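Local coordinates for protein chitinase (Paenibacillus sp. FPU-7, PDB 5GZT) that probably hydrolyses internal beta-1,4 linkages of chitin and chitodextrins at random, as an endo-acting chitinase with two glycosyl hydrolase family 18 regions, at residues G647-V652 with N747-A752; S604-A609 with V743-M748; E610-N615 with S640-K645; D691-G696 with V737-A742. One frame throughout, in Å; residues are numbered along the deposited sequence.

The four contacts run from the first family 18 barrel into the immunoglobulin-like region. Interaction 3 lies within the barrel, where helices 602-614 and 633-642 meet through a salt bridge above an apolar patch. Interaction 2 uses an earlier part of helix 602-614 to reach the loop 743-748, and interaction 1 pairs that loop's continuation with the linker leaving helix 633-642; they share Asn747 and Met748. Arg641 touches both, so 1, 2 and 3 form one cluster. Interaction 4, strand pairing within the immunoglobulin-like region, joins interaction 1 through the Asp750-Lys739 salt bridge. All four are partly buried: backbone hydrogen bonds dominate 1 and 4, whereas side chains carry 2 and 3.

Interaction 1 (G647-V652 with N747-A752); sequences GTPLSV and NMTDSA
The carbonyl oxygen of Leu650 is held by two neighbouring groups of 747-752: Thr749 N donates to Leu650 O at 3.1 Å, and Met748 CA brings a weaker CA-H...O contact to it at 3.2 Å. Two residues on, Val652 N points almost straight at Thr749 O (3.0 Å, 174° at the hydrogen). Thr749 thus uses both its N and its O, one on the residue before Ser651 and one on the residue after, which makes a single beta bridge between Ser651 and Thr749. Their hydroxyls meet as well, Ser651 OG lying 2.9 Å from Thr749 OG1; the threonine oxygen sits between its own backbone N and carbonyl carbon (chi1 53°), which turns it to the serine. Apolar groups occupy another side of the strip. Met748 bends at its last torsion (chi3 71°) and brings CE to 4.1 Å from Leu650 CB, while the side chain of Val652 crosses that of Met748 at about a right angle. The unbranched, flexible methionine suits this place because it can fold under the linker and also lie against Arg641. Farther along, a water bridges Val652 O and Ala752 N. The result is a short, beta-bridged pairing between the linker that leaves helix 633-642 and a loop of the immunoglobulin-like domain.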
# COMPACT_ATOMS: atom_id res chain seq x y z
N GLY B 647 16.14 -2.50 14.37
CA GLY B 647 17.12 -3.23 15.18
C GLY B 647 17.35 -4.71 14.90
O GLY B 647 18.33 -5.23 15.43
N THR B 648 16.49 -5.39 14.11
CA THR B 648 16.80 -6.77 13.65
C THR B 648 16.87 -6.87 12.11
O THR B 648 15.85 -6.76 11.43
CB THR B 648 15.83 -7.84 14.16
OG1 THR B 648 15.43 -7.50 15.50
CG2 THR B 648 16.51 -9.25 14.10
N PRO B 649 18.08 -7.04 11.58
CA PRO B 649 18.17 -7.21 10.14
C PRO B 649 17.51 -8.54 9.70
O PRO B 649 17.42 -9.52 10.50
CB PRO B 649 19.66 -7.15 9.85
CG PRO B 649 20.33 -6.76 11.14
CD PRO B 649 19.40 -7.19 12.23
N LEU B 650 17.01 -8.51 8.47
CA LEU B 650 16.41 -9.67 7.86
C LEU B 650 17.51 -10.69 7.59
O LEU B 650 18.61 -10.36 7.17
CB LEU B 650 15.68 -9.25 6.58
CG LEU B 650 14.53 -8.27 6.76
CD1 LEU B 650 14.02 -7.64 5.45
CD2 LEU B 650 13.41 -8.98 7.48
N SER B 651 17.23 -11.95 7.92
CA SER B 651 18.00 -13.10 7.53
C SER B 651 17.72 -13.59 6.10
O SER B 651 16.63 -13.62 5.67
CB SER B 651 17.61 -14.28 8.47
OG SER B 651 18.45 -14.19 9.58
N VAL B 652 18.74 -14.04 5.40
CA VAL B 652 18.52 -14.77 4.18
C VAL B 652 17.72 -16.04 4.60
O VAL B 652 17.96 -16.59 5.67
CB VAL B 652 19.84 -15.15 3.54
CG1 VAL B 652 19.63 -16.05 2.30
CG2 VAL B 652 20.67 -13.92 3.08
N ASN B 747 22.08 -5.37 4.07
CA ASN B 747 22.52 -5.70 5.47
C ASN B 747 21.83 -6.95 6.03
O ASN B 747 21.46 -7.01 7.18
CB ASN B 747 22.27 -4.49 6.43
CG ASN B 747 23.06 -3.24 6.03
OD1 ASN B 747 24.30 -3.18 6.15
ND2 ASN B 747 22.33 -2.24 5.54
N MET B 748 21.71 -7.98 5.20
CA MET B 748 21.14 -9.24 5.66
C MET B 748 22.12 -10.07 6.46
O MET B 748 23.32 -9.84 6.43
CB MET B 748 20.64 -9.99 4.49
CG MET B 748 19.64 -9.18 3.73
SD MET B 748 18.70 -10.02 2.44
CE MET B 748 17.58 -11.09 3.42
N THR B 749 21.62 -11.02 7.22
CA THR B 749 22.47 -11.94 7.94
C THR B 749 22.36 -13.35 7.34
O THR B 749 21.48 -13.62 6.56
CB THR B 749 22.06 -11.99 9.39
OG1 THR B 749 20.67 -12.27 9.46
CG2 THR B 749 22.37 -10.62 10.05
N ASP B 750 23.32 -14.19 7.68
CA ASP B 750 23.41 -15.57 7.13
C ASP B 750 22.11 -16.32 7.27
O ASP B 750 21.37 -16.11 8.18
CB ASP B 750 24.48 -16.35 7.89
CG ASP B 750 25.86 -15.79 7.69
OD1 ASP B 750 26.08 -14.86 6.92
OD2 ASP B 750 26.75 -16.32 8.34
N SER B 751 21.78 -17.17 6.33
CA SER B 751 20.59 -18.01 6.48
C SER B 751 20.87 -19.04 7.59
O SER B 751 22.00 -19.29 7.95
CB SER B 751 20.28 -18.84 5.17
OG SER B 751 21.28 -19.89 5.04
N ALA B 752 19.80 -19.62 8.10
CA ALA B 752 19.94 -20.76 8.96
C ALA B 752 20.46 -21.88 8.11
O ALA B 752 20.34 -21.81 6.84
CB ALA B 752 18.55 -21.14 9.55
O HOH W 1 17.23 -18.46 7.48

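Interaction 2 (S604-A609 with V743-M748); sequences SAAYKA and VLEANM
This is a small interdomain contact, in which Tyr607 and Ala606 of the barrel helix 602-614 meet the loop at Leu744, Glu745 and Ala746 in the immunoglobulin-like region. Its polar link is a short hydrogen bond from Tyr607 OH to Leu744 O, 2.6 Å long. The carbonyl oxygen lies at the edge of the phenol ring, near its plane, and the donor is tilted only 16° from the carbonyl plane. With CG anti to its own carbonyl carbon (chi1 -81°), the tyrosine sends its long rigid ring off the helix, and the hydroxyl ends beside the loop, 3.9 Å from Ala746 CB. A phenylalanine here would probably keep much of the ring packing but leave Leu744 O without its phenolic donor, weakening the tie between helix and loop. The preceding residue, Ala606, directs its methyl toward the loop and meets Glu745 CG at 3.9 Å. Its smallness lets the bent glutamate chain approach the helix, while the carboxylate is engaged elsewhere, OE2 with the hydroxyl of Thr682. Arg641 of helix 633-642 touches both Ala606 and Glu745. Such docking of a loop on an outer helix joins the TIM-barrel fold to its neighbouring immunoglobulin-like domain.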
# COMPACT_ATOMS: atom_id res chain seq x y z
N SER B 604 15.36 -5.24 -6.22
CA SER B 604 14.98 -3.87 -6.52
C SER B 604 13.83 -3.47 -5.60
O SER B 604 13.84 -2.31 -5.10
CB SER B 604 14.68 -3.60 -8.01
OG SER B 604 13.47 -4.18 -8.42
N ALA B 605 12.87 -4.37 -5.33
CA ALA B 605 11.84 -4.11 -4.38
C ALA B 605 12.43 -3.80 -2.98
O ALA B 605 11.96 -2.84 -2.34
CB ALA B 605 10.78 -5.15 -4.29
N ALA B 606 13.48 -4.49 -2.57
CA ALA B 606 14.07 -4.21 -1.25
C ALA B 606 14.80 -2.87 -1.23
O ALA B 606 14.61 -2.14 -0.32
CB ALA B 606 15.01 -5.29 -0.79
N TYR B 607 15.53 -2.52 -2.28
CA TYR B 607 16.17 -1.21 -2.36
C TYR B 607 15.17 -0.05 -2.40
O TYR B 607 15.42 0.98 -1.75
CB TYR B 607 17.17 -1.13 -3.51
CG TYR B 607 18.49 -1.74 -3.13
CD1 TYR B 607 19.37 -1.04 -2.29
CD2 TYR B 607 18.79 -3.07 -3.43
CE1 TYR B 607 20.56 -1.59 -1.90
CE2 TYR B 607 19.97 -3.65 -3.00
CZ TYR B 607 20.87 -2.91 -2.29
OH TYR B 607 22.05 -3.50 -1.89
N LYS B 608 14.02 -0.30 -2.99
CA LYS B 608 12.98 0.65 -3.14
C LYS B 608 12.26 0.89 -1.83
O LYS B 608 12.05 2.06 -1.46
CB LYS B 608 12.08 0.20 -4.24
CG LYS B 608 11.29 1.17 -5.00
CD LYS B 608 11.56 0.83 -6.49
CE LYS B 608 10.38 0.83 -7.25
NZ LYS B 608 10.78 0.82 -8.69
N ALA B 609 11.93 -0.18 -1.13
CA ALA B 609 11.43 -0.11 0.21
C ALA B 609 12.43 0.64 1.15
O ALA B 609 11.99 1.48 1.99
CB ALA B 609 11.14 -1.51 0.77
N VAL B 743 24.24 -12.23 -1.26
CA VAL B 743 23.05 -11.55 -1.79
C VAL B 743 23.38 -10.08 -2.13
O VAL B 743 24.38 -9.54 -1.71
CB VAL B 743 21.86 -11.59 -0.83
CG1 VAL B 743 21.47 -13.08 -0.59
CG2 VAL B 743 22.17 -10.92 0.52
N LEU B 744 22.46 -9.49 -2.85
CA LEU B 744 22.52 -8.17 -3.41
C LEU B 744 22.08 -7.15 -2.37
O LEU B 744 22.50 -6.04 -2.41
CB LEU B 744 21.54 -8.10 -4.65
CG LEU B 744 22.08 -8.82 -5.90
CD1 LEU B 744 21.08 -8.82 -7.07
CD2 LEU B 744 23.37 -8.25 -6.38
N GLU B 745 21.14 -7.52 -1.52
CA GLU B 745 20.66 -6.66 -0.50
C GLU B 745 21.78 -6.36 0.47
O GLU B 745 22.67 -7.18 0.69
CB GLU B 745 19.51 -7.33 0.28
CG GLU B 745 18.21 -7.50 -0.51
CD GLU B 745 18.17 -8.76 -1.42
OE1 GLU B 745 19.20 -9.44 -1.53
OE2 GLU B 745 17.14 -9.08 -2.02
N ALA B 746 21.73 -5.22 1.08
CA ALA B 746 22.87 -4.66 1.85
C ALA B 746 23.08 -5.24 3.23
O ALA B 746 24.21 -5.54 3.59
CB ALA B 746 22.70 -3.13 1.98
N ASN B 747 22.08 -5.37 4.07
CA ASN B 747 22.52 -5.70 5.47
C ASN B 747 21.83 -6.95 6.03
O ASN B 747 21.46 -7.01 7.18
CB ASN B 747 22.27 -4.49 6.43
CG ASN B 747 23.06 -3.24 6.03
OD1 ASN B 747 24.30 -3.18 6.15
ND2 ASN B 747 22.33 -2.24 5.54
N MET B 748 21.71 -7.98 5.20
CA MET B 748 21.14 -9.24 5.66
C MET B 748 22.12 -10.07 6.46
O MET B 748 23.32 -9.84 6.43
CB MET B 748 20.64 -9.99 4.49
CG MET B 748 19.64 -9.18 3.73
SD MET B 748 18.70 -10.02 2.44
CE MET B 748 17.58 -11.09 3.42

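Interaction 3 (E610-N615 with S640-K645); sequences EYIKQN and SRLYAK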
# COMPACT_ATOMS: atom_id res chain seq x y z
N GLU B 610 13.71 0.34 1.05
CA GLU B 610 14.68 1.03 1.84
C GLU B 610 14.78 2.54 1.45
O GLU B 610 14.94 3.40 2.31
CB GLU B 610 16.03 0.31 1.89
CG GLU B 610 16.00 -1.12 2.43
CD GLU B 610 15.47 -1.28 3.90
OE1 GLU B 610 15.56 -0.30 4.67
OE2 GLU B 610 14.94 -2.37 4.29
N TYR B 611 14.61 2.89 0.19
CA TYR B 611 14.59 4.28 -0.16
C TYR B 611 13.41 5.02 0.51
O TYR B 611 13.58 6.10 1.00
CB TYR B 611 14.52 4.43 -1.65
CG TYR B 611 14.58 5.81 -2.18
CD1 TYR B 611 13.44 6.59 -2.30
CD2 TYR B 611 15.79 6.38 -2.52
CE1 TYR B 611 13.52 7.89 -2.79
CE2 TYR B 611 15.87 7.64 -3.06
CZ TYR B 611 14.72 8.42 -3.11
OH TYR B 611 14.77 9.70 -3.63
N ILE B 612 12.26 4.39 0.51
CA ILE B 612 11.06 4.91 1.06
C ILE B 612 11.30 5.16 2.55
O ILE B 612 11.03 6.26 3.05
CB ILE B 612 9.89 3.91 0.89
CG1 ILE B 612 9.32 3.99 -0.58
CG2 ILE B 612 8.78 4.18 1.96
CD1 ILE B 612 8.61 2.71 -0.96
N LYS B 613 11.79 4.17 3.26
CA LYS B 613 12.04 4.34 4.71
C LYS B 613 13.07 5.40 4.99
O LYS B 613 12.85 6.21 5.94
CB LYS B 613 12.44 3.05 5.37
CG LYS B 613 11.40 1.98 5.16
CD LYS B 613 11.41 0.88 6.19
CE LYS B 613 12.62 0.02 6.11
NZ LYS B 613 12.79 -0.66 7.45
N GLN B 614 14.16 5.41 4.20
CA GLN B 614 15.25 6.37 4.35
C GLN B 614 14.76 7.80 4.13
O GLN B 614 15.31 8.70 4.76
CB GLN B 614 16.46 6.13 3.40
CG GLN B 614 17.26 4.88 3.79
CD GLN B 614 18.34 4.44 2.77
OE1 GLN B 614 18.86 3.28 2.81
NE2 GLN B 614 18.69 5.34 1.86
N ASN B 615 13.83 8.03 3.21
CA ASN B 615 13.35 9.41 2.97
C ASN B 615 12.02 9.74 3.63
O ASN B 615 11.40 10.72 3.26
CB ASN B 615 13.31 9.67 1.53
CG ASN B 615 14.65 9.61 0.95
OD1 ASN B 615 15.35 10.59 1.02
ND2 ASN B 615 15.07 8.45 0.42
N SER B 640 7.46 -7.40 3.76
CA SER B 640 8.51 -7.74 4.74
C SER B 640 9.43 -6.57 5.03
O SER B 640 9.93 -6.42 6.14
CB SER B 640 9.41 -8.90 4.30
OG SER B 640 8.64 -10.03 4.27
N ARG B 641 9.74 -5.84 3.98
CA ARG B 641 10.70 -4.74 4.09
C ARG B 641 10.14 -3.57 4.82
O ARG B 641 10.82 -3.00 5.68
CB ARG B 641 11.14 -4.31 2.72
CG ARG B 641 12.12 -5.30 2.18
CD ARG B 641 13.50 -4.83 2.67
NE ARG B 641 14.47 -5.89 2.51
CZ ARG B 641 15.73 -5.81 2.89
NH1 ARG B 641 16.20 -4.67 3.39
NH2 ARG B 641 16.50 -6.86 2.74
N LEU B 642 8.90 -3.21 4.52
CA LEU B 642 8.33 -2.06 5.18
C LEU B 642 7.85 -2.35 6.54
O LEU B 642 7.68 -1.42 7.28
CB LEU B 642 7.17 -1.45 4.41
CG LEU B 642 7.49 -0.65 3.17
CD1 LEU B 642 6.18 -0.07 2.69
CD2 LEU B 642 8.50 0.47 3.38
N TYR B 643 7.60 -3.60 6.88
CA TYR B 643 7.18 -3.96 8.20
C TYR B 643 8.27 -4.63 9.05
O TYR B 643 7.96 -5.20 10.10
CB TYR B 643 5.83 -4.74 8.10
CG TYR B 643 4.74 -3.75 7.77
CD1 TYR B 643 4.55 -3.32 6.48
CD2 TYR B 643 3.97 -3.16 8.78
CE1 TYR B 643 3.61 -2.36 6.17
CE2 TYR B 643 3.00 -2.18 8.50
CZ TYR B 643 2.78 -1.79 7.22
OH TYR B 643 1.86 -0.77 6.95
N ALA B 644 9.54 -4.57 8.62
CA ALA B 644 10.62 -5.18 9.37
C ALA B 644 10.85 -4.45 10.73
O ALA B 644 10.89 -3.22 10.79
CB ALA B 644 11.90 -5.13 8.56
N LYS B 645 11.01 -5.21 11.80
CA LYS B 645 11.39 -4.65 13.12
C LYS B 645 12.73 -3.89 13.06
O LYS B 645 13.76 -4.46 12.65
CB LYS B 645 11.36 -5.74 14.25
CG LYS B 645 12.43 -6.86 14.26
CD LYS B 645 12.22 -8.02 13.25
CE LYS B 645 12.95 -7.84 11.90
NZ LYS B 645 12.21 -8.31 10.69
O HOH W 2 13.53 -3.12 6.25
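Helices 602-614 and 633-642 come together near their C-terminal ends, with both Glu610 and Arg641 and Lys613 and Leu642 at CA-CA separations of 7.4 Å. The polar link is a salt bridge in which Arg641 NH1 donates to Glu610 OE2 at 2.8 Å. The carboxylate oxygen lies in the guanidinium plane, but the nitrogen comes from above the carboxylate plane, the two flat groups standing 82° apart. Both side chains are folded at chi2 (-60° in the glutamate, -88° in the arginine), which lets two long chains cross at about a right angle instead of running past each other. A water adds to this grip: it donates to the same Glu610 OE2 and, at 2.8 Å, to Arg641 O, and accepts from Lys613 NZ. The lysine amine also forms a long salt bridge to Glu610 OE1 at 3.9 Å. Beneath these charges lies an apolar patch. Leu642 CD2 touches Lys613 CG at 3.7 Å and Ile612 CG2 at 4.0 Å, the lysine lending its methylene chain while its charged end continues to the water; Phe620 of strand 619-623 backs both the leucine and the isoleucine. An alanine in place of Arg641 would probably leave Glu610 without its close positive partner and open a gap beside Ala606, Ala609 and Leu650. With one carboxylate facing an arginine and a lysine, the chemistry implies a network in which Glu610 is likely to remain ionised and to offset the two positive charges at this helix junction.

Interaction 4 (D691-G696 with V737-A742); sequences DVTVSG and VVKASA. With FMT (formic acid), chain J.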
# COMPACT_ATOMS: atom_id res chain seq x y z
N ASP B 691 30.64 -17.48 -0.48
CA ASP B 691 29.30 -17.05 -0.19
C ASP B 691 28.36 -18.15 0.36
O ASP B 691 27.23 -17.84 0.79
CB ASP B 691 28.67 -16.52 -1.47
CG ASP B 691 29.38 -15.24 -2.00
OD1 ASP B 691 29.98 -14.54 -1.16
OD2 ASP B 691 29.23 -15.02 -3.25
N VAL B 692 28.80 -19.39 0.34
CA VAL B 692 28.01 -20.51 0.81
C VAL B 692 28.92 -21.46 1.61
O VAL B 692 30.02 -21.83 1.10
CB VAL B 692 27.42 -21.30 -0.39
CG1 VAL B 692 26.62 -22.51 0.09
CG2 VAL B 692 26.46 -20.42 -1.19
N THR B 693 28.43 -21.97 2.75
CA THR B 693 29.18 -23.04 3.42
C THR B 693 28.35 -24.31 3.46
O THR B 693 27.14 -24.27 3.76
CB THR B 693 29.58 -22.69 4.87
OG1 THR B 693 28.40 -22.71 5.65
CG2 THR B 693 30.18 -21.31 4.98
N VAL B 694 28.97 -25.43 3.15
CA VAL B 694 28.27 -26.71 3.11
C VAL B 694 28.99 -27.64 4.11
O VAL B 694 30.18 -27.80 4.01
CB VAL B 694 28.35 -27.33 1.70
CG1 VAL B 694 27.57 -28.69 1.67
CG2 VAL B 694 27.86 -26.28 0.63
N SER B 695 28.25 -28.29 5.01
CA SER B 695 28.87 -29.28 5.89
C SER B 695 28.11 -30.60 5.72
O SER B 695 26.90 -30.62 5.38
CB SER B 695 28.76 -28.84 7.32
OG SER B 695 27.43 -28.96 7.65
N GLY B 696 28.85 -31.69 5.91
CA GLY B 696 28.31 -33.01 5.97
C GLY B 696 28.66 -33.78 4.72
O GLY B 696 28.34 -34.94 4.68
N VAL B 737 24.65 -23.16 4.44
CA VAL B 737 24.35 -21.83 4.91
C VAL B 737 24.65 -20.86 3.74
O VAL B 737 25.70 -20.94 3.16
CB VAL B 737 25.27 -21.44 6.09
CG1 VAL B 737 25.14 -19.96 6.37
CG2 VAL B 737 24.95 -22.32 7.35
N VAL B 738 23.69 -19.97 3.46
CA VAL B 738 23.85 -18.93 2.47
C VAL B 738 24.27 -17.66 3.17
O VAL B 738 23.50 -17.09 3.97
CB VAL B 738 22.53 -18.70 1.71
CG1 VAL B 738 22.73 -17.71 0.57
CG2 VAL B 738 22.06 -19.98 1.11
N LYS B 739 25.48 -17.24 2.91
CA LYS B 739 26.04 -16.14 3.71
C LYS B 739 25.48 -14.83 3.27
O LYS B 739 25.00 -14.70 2.12
CB LYS B 739 27.56 -16.08 3.56
CG LYS B 739 28.25 -17.35 3.89
CD LYS B 739 28.34 -17.66 5.34
CE LYS B 739 29.45 -16.86 6.02
NZ LYS B 739 29.14 -16.81 7.50
N ALA B 740 25.55 -13.83 4.18
CA ALA B 740 25.19 -12.44 3.90
C ALA B 740 25.90 -11.95 2.62
O ALA B 740 25.34 -11.19 1.85
CB ALA B 740 25.51 -11.53 5.09
N SER B 741 27.11 -12.36 2.41
CA SER B 741 27.89 -11.91 1.25
C SER B 741 27.34 -12.44 -0.09
O SER B 741 27.72 -11.94 -1.13
CB SER B 741 29.33 -12.31 1.44
OG SER B 741 29.46 -13.74 1.29
N ALA B 742 26.43 -13.43 -0.06
CA ALA B 742 25.89 -14.02 -1.31
C ALA B 742 24.89 -13.15 -1.99
O ALA B 742 24.68 -13.34 -3.17
CB ALA B 742 25.23 -15.39 -1.04
C FMT J . 32.47 -24.80 2.85
O1 FMT J . 31.66 -24.95 1.89
O2 FMT J . 32.95 -23.59 3.30
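Ser741 donates its hydroxyl to Asp691 OD1 from the less usual anti side of the carboxylate, 30° out of its plane, in a short bond of 2.6 Å. The serine oxygen lies between its backbone N and carbonyl carbon (chi1 71°), a position that lifts it from the 3-10 turn 740-742 to the aspartate. The other oxygen, Asp691 OD2, serves Lys684 and the backbone N of Ser688, so the carboxylate braces its own loop with one oxygen and joins it to the turn 740-742 with the other. Close by, Asp691 CB rests 3.6 Å from Ala742 CB, where a methyl is small enough to let the turn approach. Regular pairing follows. Thr693 and Val737 are an antiparallel hydrogen-bonded pair, with Thr693 N to Val737 O at 2.9 Å and Val737 N to Thr693 O at 2.8 Å; both donors lie in the carbonyl planes. Val692 and Val738 form the adjoining non-hydrogen-bonded pair, and just past the strand ends a single bond from Lys739 N to Asp691 O (2.8 Å) closes the pairing. On one face Thr693 and Val737 lie side by side and point the same way, OG1 being 3.4 Å from Val737 CB. The other face bears Val692 and Val738, beta-branched and buried, with Val692 also packing on Val705 of strand 703-707. Lys739 lays its CB and CG beside Asp691 O before its amine leaves for Asp750. Val694 N, on the outermost strand, donates at 3.0 Å to O1 of a formic acid molecule, probably from the crystallisation liquor, that is also hydrogen-bonded to Tyr703 OH. This is edge-strand pairing in the mixed sheet of an immunoglobulin-like domain.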